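Local structure of adenylation domain (Streptomyces sp., 5N9X) at residues A[193-198]-A[308-313]; A[259-264]-A[290-295]; A[267-272]-A[297-302]. The protein is an adenylation domain of the AMP-binding (ANL) enzyme family, here with adenosine-5'-triphosphate and threonine bound. One frame throughout, in Å; residues are numbered along the deposited sequence.

Interaction 1: residues A[193-198]-A[308-313]; sequences RLFSFS and INMYGI. With ATP (adenosine-5'-triphosphate), chain D; THR (threonine), chain C.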
loop_
_atom_site.group_PDB
_atom_site.type_symbol
_atom_site.label_atom_id
_atom_site.label_comp_id
_atom_site.label_asym_id
_atom_site.label_seq_id
_atom_site.Cartn_x
_atom_site.Cartn_y
_atom_site.Cartn_z
ATOM N N ARG A 193 -14.284 15.341 -0.947
ATOM C CA ARG A 193 -15.648 15.339 -0.426
ATOM C C ARG A 193 -16.059 14.083 0.350
ATOM O O ARG A 193 -17.012 14.122 1.128
ATOM C CB ARG A 193 -16.641 15.581 -1.568
ATOM C CG ARG A 193 -16.821 17.052 -1.898
ATOM C CD ARG A 193 -17.670 17.272 -3.138
ATOM N NE ARG A 193 -17.964 18.689 -3.364
ATOM C CZ ARG A 193 -18.152 19.235 -4.567
ATOM N NH1 ARG A 193 -18.068 18.487 -5.661
ATOM N NH2 ARG A 193 -18.421 20.530 -4.685
ATOM N N LEU A 194 -15.363 12.970 0.156
ATOM C CA LEU A 194 -15.713 11.762 0.899
ATOM C C LEU A 194 -15.104 11.726 2.305
ATOM O O LEU A 194 -15.627 11.082 3.212
ATOM C CB LEU A 194 -15.296 10.514 0.122
ATOM C CG LEU A 194 -16.078 10.248 -1.170
ATOM C CD1 LEU A 194 -15.268 9.367 -2.129
ATOM C CD2 LEU A 194 -17.427 9.615 -0.872
ATOM N N PHE A 195 -13.978 12.399 2.470
ATOM C CA PHE A 195 -13.318 12.475 3.759
ATOM C C PHE A 195 -13.520 13.906 4.239
ATOM O O PHE A 195 -13.689 14.810 3.413
ATOM C CB PHE A 195 -11.813 12.168 3.642
ATOM C CG PHE A 195 -11.453 10.695 3.494
ATOM C CD1 PHE A 195 -11.365 9.862 4.601
ATOM C CD2 PHE A 195 -11.128 10.165 2.247
ATOM C CE1 PHE A 195 -10.994 8.522 4.463
ATOM C CE2 PHE A 195 -10.750 8.818 2.106
ATOM C CZ PHE A 195 -10.692 8.003 3.214
ATOM N N SER A 196 -13.457 14.128 5.547
ATOM C CA SER A 196 -13.393 15.492 6.084
ATOM C C SER A 196 -12.058 15.768 6.794
ATOM O O SER A 196 -11.941 15.585 8.011
ATOM C CB SER A 196 -14.566 15.721 7.037
ATOM O OG SER A 196 -14.522 17.010 7.614
ATOM N N PHE A 197 -11.055 16.189 6.029
ATOM C CA PHE A 197 -9.724 16.488 6.569
ATOM C C PHE A 197 -9.503 17.962 6.907
ATOM O O PHE A 197 -9.977 18.848 6.205
ATOM C CB PHE A 197 -8.636 16.040 5.576
ATOM C CG PHE A 197 -8.660 14.571 5.282
ATOM C CD1 PHE A 197 -8.745 13.649 6.325
ATOM C CD2 PHE A 197 -8.562 14.100 3.981
ATOM C CE1 PHE A 197 -8.768 12.287 6.073
ATOM C CE2 PHE A 197 -8.569 12.735 3.721
ATOM C CZ PHE A 197 -8.676 11.827 4.764
ATOM N N SER A 198 -8.734 18.228 7.959
ATOM C CA SER A 198 -8.366 19.604 8.272
ATOM C C SER A 198 -6.937 19.700 8.792
ATOM O O SER A 198 -6.316 18.684 9.136
ATOM C CB SER A 198 -9.328 20.206 9.302
ATOM O OG SER A 198 -8.859 19.997 10.607
ATOM N N ILE A 308 -13.277 2.975 6.973
ATOM C CA ILE A 308 -13.330 3.100 5.527
ATOM C C ILE A 308 -12.429 2.064 4.862
ATOM O O ILE A 308 -11.208 2.024 5.082
ATOM C CB ILE A 308 -12.910 4.517 5.050
ATOM C CG1 ILE A 308 -14.053 5.512 5.256
ATOM C CG2 ILE A 308 -12.532 4.508 3.575
ATOM C CD1 ILE A 308 -14.129 6.070 6.609
ATOM N N ASN A 309 -13.042 1.209 4.055
ATOM C CA ASN A 309 -12.268 0.251 3.309
ATOM C C ASN A 309 -11.969 0.911 1.993
ATOM O O ASN A 309 -12.855 1.503 1.403
ATOM C CB ASN A 309 -13.002 -1.084 3.115
ATOM C CG ASN A 309 -12.139 -2.086 2.386
ATOM O OD1 ASN A 309 -10.932 -1.882 2.273
ATOM N ND2 ASN A 309 -12.737 -3.170 1.895
ATOM N N MET A 310 -10.721 0.871 1.554
ATOM C CA MET A 310 -10.397 1.412 0.229
ATOM C C MET A 310 -9.693 0.368 -0.624
ATOM O O MET A 310 -8.617 -0.103 -0.255
ATOM C CB MET A 310 -9.539 2.684 0.331
ATOM C CG MET A 310 -10.237 3.843 1.026
ATOM S SD MET A 310 -9.371 5.442 1.031
ATOM C CE MET A 310 -10.008 6.164 -0.505
ATOM N N TYR A 311 -10.316 -0.009 -1.735
ATOM C CA TYR A 311 -9.630 -0.854 -2.710
ATOM C C TYR A 311 -8.684 0.050 -3.453
ATOM O O TYR A 311 -9.043 1.201 -3.775
ATOM C CB TYR A 311 -10.601 -1.555 -3.680
ATOM C CG TYR A 311 -9.920 -2.166 -4.901
ATOM C CD1 TYR A 311 -9.415 -3.456 -4.858
ATOM C CD2 TYR A 311 -9.805 -1.467 -6.095
ATOM C CE1 TYR A 311 -8.801 -4.018 -5.953
ATOM C CE2 TYR A 311 -9.194 -2.020 -7.194
ATOM C CZ TYR A 311 -8.690 -3.291 -7.117
ATOM O OH TYR A 311 -8.078 -3.839 -8.204
ATOM N N GLY A 312 -7.484 -0.454 -3.727
ATOM C CA GLY A 312 -6.484 0.330 -4.423
ATOM C C GLY A 312 -5.410 -0.548 -5.023
ATOM O O GLY A 312 -5.219 -1.693 -4.602
ATOM N N ILE A 313 -4.718 -0.000 -6.016
ATOM C CA ILE A 313 -3.565 -0.614 -6.658
ATOM C C ILE A 313 -2.567 0.467 -6.960
ATOM O O ILE A 313 -2.965 1.625 -7.167
ATOM C CB ILE A 313 -3.935 -1.316 -7.979
ATOM C CG1 ILE A 313 -5.157 -0.640 -8.581
ATOM C CG2 ILE A 313 -4.158 -2.788 -7.792
ATOM C CD1 ILE A 313 -5.689 -1.315 -9.777
HETATM P PG ATP D . 1.293 -5.905 -8.281
HETATM O O1G ATP D . 0.087 -6.525 -8.979
HETATM O O2G ATP D . 2.611 -6.470 -8.713
HETATM O O3G ATP D . 1.342 -4.387 -8.329
HETATM P PB ATP D . 0.261 -5.786 -5.546
HETATM O O1B ATP D . -1.104 -6.357 -5.941
HETATM O O2B ATP D . 0.754 -5.925 -4.141
HETATM O O3B ATP D . 1.248 -6.386 -6.698
HETATM P PA ATP D . -0.216 -3.093 -5.087
HETATM O O1A ATP D . -0.660 -2.022 -6.055
HETATM O O2A ATP D . 0.655 -2.680 -3.905
HETATM O O3A ATP D . 0.479 -4.249 -5.939
HETATM O "O5'" ATP D . -1.454 -4.000 -4.525
HETATM C "C5'" ATP D . -2.813 -3.889 -4.948
HETATM C "C4'" ATP D . -3.520 -5.239 -4.814
HETATM O "O4'" ATP D . -3.989 -5.448 -3.491
HETATM C "C3'" ATP D . -4.698 -5.439 -5.751
HETATM O "O3'" ATP D . -4.262 -6.323 -6.778
HETATM C "C2'" ATP D . -5.776 -6.094 -4.927
HETATM O "O2'" ATP D . -5.804 -7.482 -5.250
HETATM C "C1'" ATP D . -5.330 -5.956 -3.487
HETATM N N9 ATP D . -6.199 -5.006 -2.726
HETATM C C8 ATP D . -5.907 -3.711 -2.472
HETATM N N7 ATP D . -6.873 -3.092 -1.754
HETATM C C5 ATP D . -7.823 -4.014 -1.518
HETATM C C6 ATP D . -9.120 -4.016 -0.804
HETATM N N6 ATP D . -9.569 -2.893 -0.210
HETATM N N1 ATP D . -9.827 -5.163 -0.780
HETATM C C2 ATP D . -9.368 -6.263 -1.410
HETATM N N3 ATP D . -8.193 -6.356 -2.071
HETATM C C4 ATP D . -7.382 -5.273 -2.164
HETATM N N THR C . -1.978 0.879 -2.949
HETATM C CA THR C . -1.842 -0.045 -1.813
HETATM C C THR C . -1.639 -1.415 -2.395
HETATM O O THR C . -1.319 -2.445 -1.770
HETATM C CB THR C . -3.086 -0.068 -0.893
HETATM O OG1 THR C . -4.281 -0.218 -1.687
HETATM C CG2 THR C . -3.157 1.209 -0.064
HETATM O OXT THR C . -1.858 -1.430 -3.598
#
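Phe195 turns the rim of its ring, not a face, to the thioether of Met310. The sulfur SD lies almost in the ring plane, 86° off the ring normal, and touches Phe195 CZ at 3.6 Å, a Met-aromatic contact of the edge-on kind. The terminal methyl lies alongside the same rim, with Met310 CE 3.8 Å from Phe195 CE2. Met310 runs out extended through chi2 and bends only at chi3 (90°), which lays the S-CH3 bond along the ring edge instead of driving the methyl into it. Ile308, two residues earlier, points toward the same ring and brings CG2 to within 4.0 Å of Phe195 CZ, meeting it obliquely. Further aromatic neighbours, Phe322 and Tyr280 edge-to-face and Trp216 at a slant, enclose this buried ring.

The alternation is that of a beta strand: Ile308 and Met310 face the loop that follows helix 181-191, while Asn309 between them looks the other way, toward adenosine-5'-triphosphate. This strand, 306-310, pairs parallel with 280-284 and antiparallel with 321-324. On the nucleotide side the exocyclic amine N6 of ATP donates to Met310 O at 2.9 Å in a fairly straight bond (159°) and to Asn309 OD1 at 3.0 Å in a weak, bent one. Met310 thus meets the aromatic cluster with its side chain and the adenine with its carbonyl. Next along the chain, Tyr311 sets CD1 3.7 Å from ATP C5, its ring oblique to the base, and its hydroxyl is hydrogen-bonded to Asp406, whose other carboxylate oxygen also bonds the nucleotide.

Interaction 2: residues A[259-264]-A[290-295]; sequences TAFGAL and PAVVRP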
loop_
_atom_site.group_PDB
_atom_site.type_symbol
_atom_site.label_atom_id
_atom_site.label_comp_id
_atom_site.label_asym_id
_atom_site.label_seq_id
_atom_site.Cartn_x
_atom_site.Cartn_y
_atom_site.Cartn_z
ATOM N N THR A 259 -4.378 -6.962 8.026
ATOM C CA THR A 259 -3.476 -7.742 8.877
ATOM C C THR A 259 -2.930 -6.924 10.046
ATOM O O THR A 259 -2.929 -7.378 11.196
ATOM C CB THR A 259 -2.283 -8.294 8.057
ATOM O OG1 THR A 259 -2.788 -9.122 7.010
ATOM C CG2 THR A 259 -1.309 -9.097 8.934
ATOM N N ALA A 260 -2.476 -5.711 9.745
ATOM C CA ALA A 260 -1.940 -4.802 10.749
ATOM C C ALA A 260 -3.005 -4.394 11.772
ATOM O O ALA A 260 -2.728 -4.338 12.975
ATOM C CB ALA A 260 -1.346 -3.566 10.069
ATOM N N PHE A 261 -4.208 -4.101 11.278
ATOM C CA PHE A 261 -5.330 -3.690 12.111
ATOM C C PHE A 261 -5.838 -4.822 13.032
ATOM O O PHE A 261 -6.232 -4.573 14.158
ATOM C CB PHE A 261 -6.472 -3.166 11.222
ATOM C CG PHE A 261 -7.742 -2.877 11.966
ATOM C CD1 PHE A 261 -7.917 -1.657 12.618
ATOM C CD2 PHE A 261 -8.771 -3.816 12.004
ATOM C CE1 PHE A 261 -9.093 -1.373 13.316
ATOM C CE2 PHE A 261 -9.941 -3.553 12.699
ATOM C CZ PHE A 261 -10.102 -2.315 13.366
ATOM N N GLY A 262 -5.842 -6.062 12.552
ATOM C CA GLY A 262 -6.249 -7.165 13.400
ATOM C C GLY A 262 -5.345 -7.239 14.624
ATOM O O GLY A 262 -5.803 -7.338 15.757
ATOM N N ALA A 263 -4.043 -7.176 14.391
ATOM C CA ALA A 263 -3.078 -7.222 15.477
ATOM C C ALA A 263 -3.150 -5.962 16.370
ATOM O O ALA A 263 -2.955 -6.036 17.584
ATOM C CB ALA A 263 -1.696 -7.396 14.910
ATOM N N LEU A 264 -3.417 -4.809 15.763
ATOM C CA LEU A 264 -3.611 -3.597 16.522
ATOM C C LEU A 264 -4.810 -3.738 17.482
ATOM O O LEU A 264 -4.753 -3.378 18.665
ATOM C CB LEU A 264 -3.819 -2.422 15.571
ATOM C CG LEU A 264 -4.044 -1.074 16.254
ATOM C CD1 LEU A 264 -2.953 -0.841 17.291
ATOM C CD2 LEU A 264 -4.066 0.052 15.230
ATOM N N PRO A 290 -15.409 -8.975 7.245
ATOM C CA PRO A 290 -16.209 -8.515 8.390
ATOM C C PRO A 290 -15.704 -9.028 9.739
ATOM O O PRO A 290 -15.709 -8.280 10.712
ATOM C CB PRO A 290 -17.606 -9.066 8.078
ATOM C CG PRO A 290 -17.643 -9.094 6.542
ATOM C CD PRO A 290 -16.242 -9.445 6.118
ATOM N N ALA A 291 -15.273 -10.281 9.795
ATOM C CA ALA A 291 -14.798 -10.872 11.036
ATOM C C ALA A 291 -13.661 -10.072 11.687
ATOM O O ALA A 291 -13.661 -9.857 12.898
ATOM C CB ALA A 291 -14.354 -12.297 10.783
ATOM N N VAL A 292 -12.685 -9.663 10.882
ATOM C CA VAL A 292 -11.591 -8.794 11.318
ATOM C C VAL A 292 -12.098 -7.503 12.018
ATOM O O VAL A 292 -11.509 -7.044 12.995
ATOM C CB VAL A 292 -10.676 -8.437 10.103
ATOM C CG1 VAL A 292 -9.905 -7.180 10.344
ATOM C CG2 VAL A 292 -9.721 -9.570 9.811
ATOM N N VAL A 293 -13.215 -6.960 11.549
ATOM C CA VAL A 293 -13.754 -5.690 12.045
ATOM C C VAL A 293 -14.690 -5.798 13.284
ATOM O O VAL A 293 -14.790 -4.841 14.071
ATOM C CB VAL A 293 -14.500 -4.961 10.878
ATOM C CG1 VAL A 293 -15.285 -3.730 11.356
ATOM C CG2 VAL A 293 -13.500 -4.576 9.761
ATOM N N ARG A 294 -15.344 -6.952 13.480
ATOM C CA ARG A 294 -16.335 -7.116 14.558
ATOM C C ARG A 294 -15.801 -6.759 15.965
ATOM O O ARG A 294 -16.455 -6.008 16.693
ATOM C CB ARG A 294 -16.908 -8.553 14.570
ATOM C CG ARG A 294 -17.605 -9.005 13.272
ATOM C CD ARG A 294 -18.424 -10.285 13.463
ATOM N NE ARG A 294 -18.179 -11.278 12.410
ATOM C CZ ARG A 294 -18.961 -11.490 11.355
ATOM N NH1 ARG A 294 -20.067 -10.779 11.191
ATOM N NH2 ARG A 294 -18.627 -12.412 10.457
ATOM N N PRO A 295 -14.617 -7.279 16.356
ATOM C CA PRO A 295 -14.174 -6.951 17.721
ATOM C C PRO A 295 -13.983 -5.458 17.935
ATOM O O PRO A 295 -14.378 -4.934 18.975
ATOM C CB PRO A 295 -12.833 -7.679 17.853
ATOM C CG PRO A 295 -12.818 -8.689 16.778
ATOM C CD PRO A 295 -13.655 -8.155 15.663
#
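The ring of Phe261 meets helix 290-300 along its edge. At that edge, close to the ring plane, sit the methyl Val292 CG1, 3.9 Å from Phe261 CD2, and the carbonyl Val292 O, 3.8 Å from Phe261 CE2; Val293 CA follows at 4.4 Å from the same CE2. These are van der Waals contacts of a ring rim against a helix surface. With CG placed opposite the backbone N (chi1 173°), the Phe261 ring is carried straight out from its own helix to the neighbouring one. Phe283, edge-to-face, and Trp296, with its plane inclined by about 55°, also meet the same ring. The other flat group, the Arg294 guanidinium, has Pro290 CB above one face, offset toward the rim, one turn back on its own helix.

The backbone of Gly262, beside Phe261, lies next to the Val292 methyl CG1. Further along, helix 290-300 is kinked at Pro295, whose nitrogen has no hydrogen to give to the preceding turn. The two helices follow strands 253-256 and 280-284, which are parallel neighbours in one sheet, and this is the side-by-side helix packing of consecutive beta-alpha-beta units.

Interaction 3: residues A[267-272]-A[297-302]; sequences AVLGEG and AKRFGL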
loop_
_atom_site.group_PDB
_atom_site.type_symbol
_atom_site.label_atom_id
_atom_site.label_comp_id
_atom_site.label_asym_id
_atom_site.label_seq_id
_atom_site.Cartn_x
_atom_site.Cartn_y
_atom_site.Cartn_z
ATOM N N ALA A 267 -4.292 -5.757 20.626
ATOM C CA ALA A 267 -3.528 -4.971 21.574
ATOM C C ALA A 267 -4.368 -3.874 22.252
ATOM O O ALA A 267 -4.277 -3.676 23.459
ATOM C CB ALA A 267 -2.327 -4.367 20.870
ATOM N N VAL A 268 -5.167 -3.153 21.475
ATOM C CA VAL A 268 -6.046 -2.129 22.034
ATOM C C VAL A 268 -7.045 -2.750 23.018
ATOM O O VAL A 268 -7.227 -2.266 24.135
ATOM C CB VAL A 268 -6.809 -1.367 20.907
ATOM C CG1 VAL A 268 -7.979 -0.577 21.478
ATOM C CG2 VAL A 268 -5.866 -0.458 20.122
ATOM N N LEU A 269 -7.662 -3.847 22.605
ATOM C CA LEU A 269 -8.629 -4.543 23.442
ATOM C C LEU A 269 -7.995 -5.178 24.682
ATOM O O LEU A 269 -8.601 -5.181 25.764
ATOM C CB LEU A 269 -9.367 -5.610 22.630
ATOM C CG LEU A 269 -10.614 -5.213 21.831
ATOM C CD1 LEU A 269 -10.510 -3.817 21.254
ATOM C CD2 LEU A 269 -10.930 -6.235 20.715
ATOM N N GLY A 270 -6.791 -5.725 24.540
ATOM C CA GLY A 270 -6.121 -6.362 25.670
ATOM C C GLY A 270 -5.722 -5.402 26.793
ATOM O O GLY A 270 -6.044 -5.618 27.964
ATOM N N GLU A 271 -5.023 -4.332 26.434
ATOM C CA GLU A 271 -4.635 -3.312 27.398
ATOM C C GLU A 271 -5.810 -2.348 27.718
ATOM O O GLU A 271 -5.746 -1.558 28.650
ATOM C CB GLU A 271 -3.405 -2.554 26.869
ATOM C CG GLU A 271 -2.855 -1.491 27.824
ATOM C CD GLU A 271 -1.362 -1.257 27.661
ATOM O OE1 GLU A 271 -0.604 -2.255 27.678
ATOM O OE2 GLU A 271 -0.963 -0.073 27.533
ATOM N N GLY A 272 -6.890 -2.426 26.951
ATOM C CA GLY A 272 -8.040 -1.570 27.203
ATOM C C GLY A 272 -7.771 -0.122 26.848
ATOM O O GLY A 272 -8.189 0.816 27.538
ATOM N N ALA A 297 -15.649 -3.116 16.368
ATOM C CA ALA A 297 -16.933 -2.441 16.293
ATOM C C ALA A 297 -17.756 -2.583 17.582
ATOM O O ALA A 297 -18.533 -1.700 17.922
ATOM C CB ALA A 297 -17.722 -2.946 15.095
ATOM N N LYS A 298 -17.578 -3.662 18.321
ATOM C CA LYS A 298 -18.306 -3.744 19.571
ATOM C C LYS A 298 -17.775 -2.767 20.623
ATOM O O LYS A 298 -18.545 -2.299 21.468
ATOM C CB LYS A 298 -18.296 -5.168 20.128
ATOM C CG LYS A 298 -19.662 -5.538 20.661
ATOM C CD LYS A 298 -19.593 -6.110 22.066
ATOM C CE LYS A 298 -20.764 -7.051 22.337
ATOM N NZ LYS A 298 -20.617 -7.696 23.680
ATOM N N ARG A 299 -16.476 -2.455 20.572
ATOM C CA ARG A 299 -15.881 -1.540 21.555
ATOM C C ARG A 299 -16.149 -0.079 21.288
ATOM O O ARG A 299 -16.508 0.665 22.199
ATOM C CB ARG A 299 -14.368 -1.726 21.666
ATOM C CG ARG A 299 -13.986 -2.338 22.986
ATOM C CD ARG A 299 -14.050 -1.303 24.111
ATOM N NE ARG A 299 -12.998 -0.280 24.108
ATOM C CZ ARG A 299 -13.207 1.031 24.253
ATOM N NH1 ARG A 299 -14.439 1.508 24.323
ATOM N NH2 ARG A 299 -12.191 1.881 24.276
ATOM N N PHE A 300 -15.957 0.324 20.038
ATOM C CA PHE A 300 -16.039 1.724 19.630
ATOM C C PHE A 300 -17.279 2.028 18.798
ATOM O O PHE A 300 -17.601 3.186 18.542
ATOM C CB PHE A 300 -14.803 2.096 18.807
ATOM C CG PHE A 300 -13.507 1.831 19.501
ATOM C CD1 PHE A 300 -13.055 2.674 20.507
ATOM C CD2 PHE A 300 -12.751 0.731 19.164
ATOM C CE1 PHE A 300 -11.846 2.429 21.148
ATOM C CE2 PHE A 300 -11.553 0.480 19.802
ATOM C CZ PHE A 300 -11.102 1.325 20.800
ATOM N N GLY A 301 -17.961 0.998 18.337
ATOM C CA GLY A 301 -18.999 1.237 17.355
ATOM C C GLY A 301 -18.421 1.581 15.981
ATOM O O GLY A 301 -17.256 1.293 15.681
ATOM N N LEU A 302 -19.254 2.208 15.154
ATOM C CA LEU A 302 -18.955 2.445 13.759
ATOM C C LEU A 302 -19.075 3.928 13.436
ATOM O O LEU A 302 -18.884 4.334 12.298
ATOM C CB LEU A 302 -19.900 1.615 12.893
ATOM C CG LEU A 302 -19.492 0.153 12.714
ATOM C CD1 LEU A 302 -20.436 -0.578 11.804
ATOM C CD2 LEU A 302 -18.095 0.069 12.138
#
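Arg299 passes alongside Leu269 at the ends of two helices, and its side chain changes neighbour as it goes. CB lies 3.8 Å above one face of the Phe300 ring, toward the rim. CG is the atom that crosses the interface, touching Leu269 CD1 at 4.2 Å. From there the chain folds, with chi2 at -77° and chi3 at -72°, and the bends bring the guanidinium back so that Phe300 CD1 lies 3.9 Å above its plane, near the rim. At the tip, NH2 forms a salt bridge with Asp274 OD1. The aliphatic stem thus packs on helix 258-271, and the charged end reaches the loop that follows it.

Beneath the arginine, the Phe300 ring presents its edge to Val268: methyl CG1 lies in the ring plane, 3.7 Å from Phe300 CZ. Val268 also touches Ala243 of helix 239-248. Each helix stops at a glycine with positive phi, Gly272 in one and Gly301 in the other. The contact therefore joins the C-terminal ends of two successive helices that run in the same direction, as expected where beta-alpha-beta units repeat along the parallel part of a mixed sheet, here strands 253-256, 280-284 and 306-310.

Interactions 2 and 3 are successive points on one interface between helices 258-271 and 290-300, with centres 10 Å apart and a direct touch where Pro295 CB meets Leu269 CD2 at 3.7 Å. Trp296, lying between them in sequence, meets both Phe261 and Phe300. Interaction 1 touches neither, its centre being 18 Å from that of interaction 2 and 22 Å from that of interaction 3, yet helix 290-300 is followed in the chain by its strand 306-310. Segment 308-313 of interaction 1 hydrogen-bonds the nucleotide, whereas in interaction 2 the side chain of Val293 stays about 11 Å from adenosine-5'-triphosphate and that of Phe261 about 13 Å from the bound threonine.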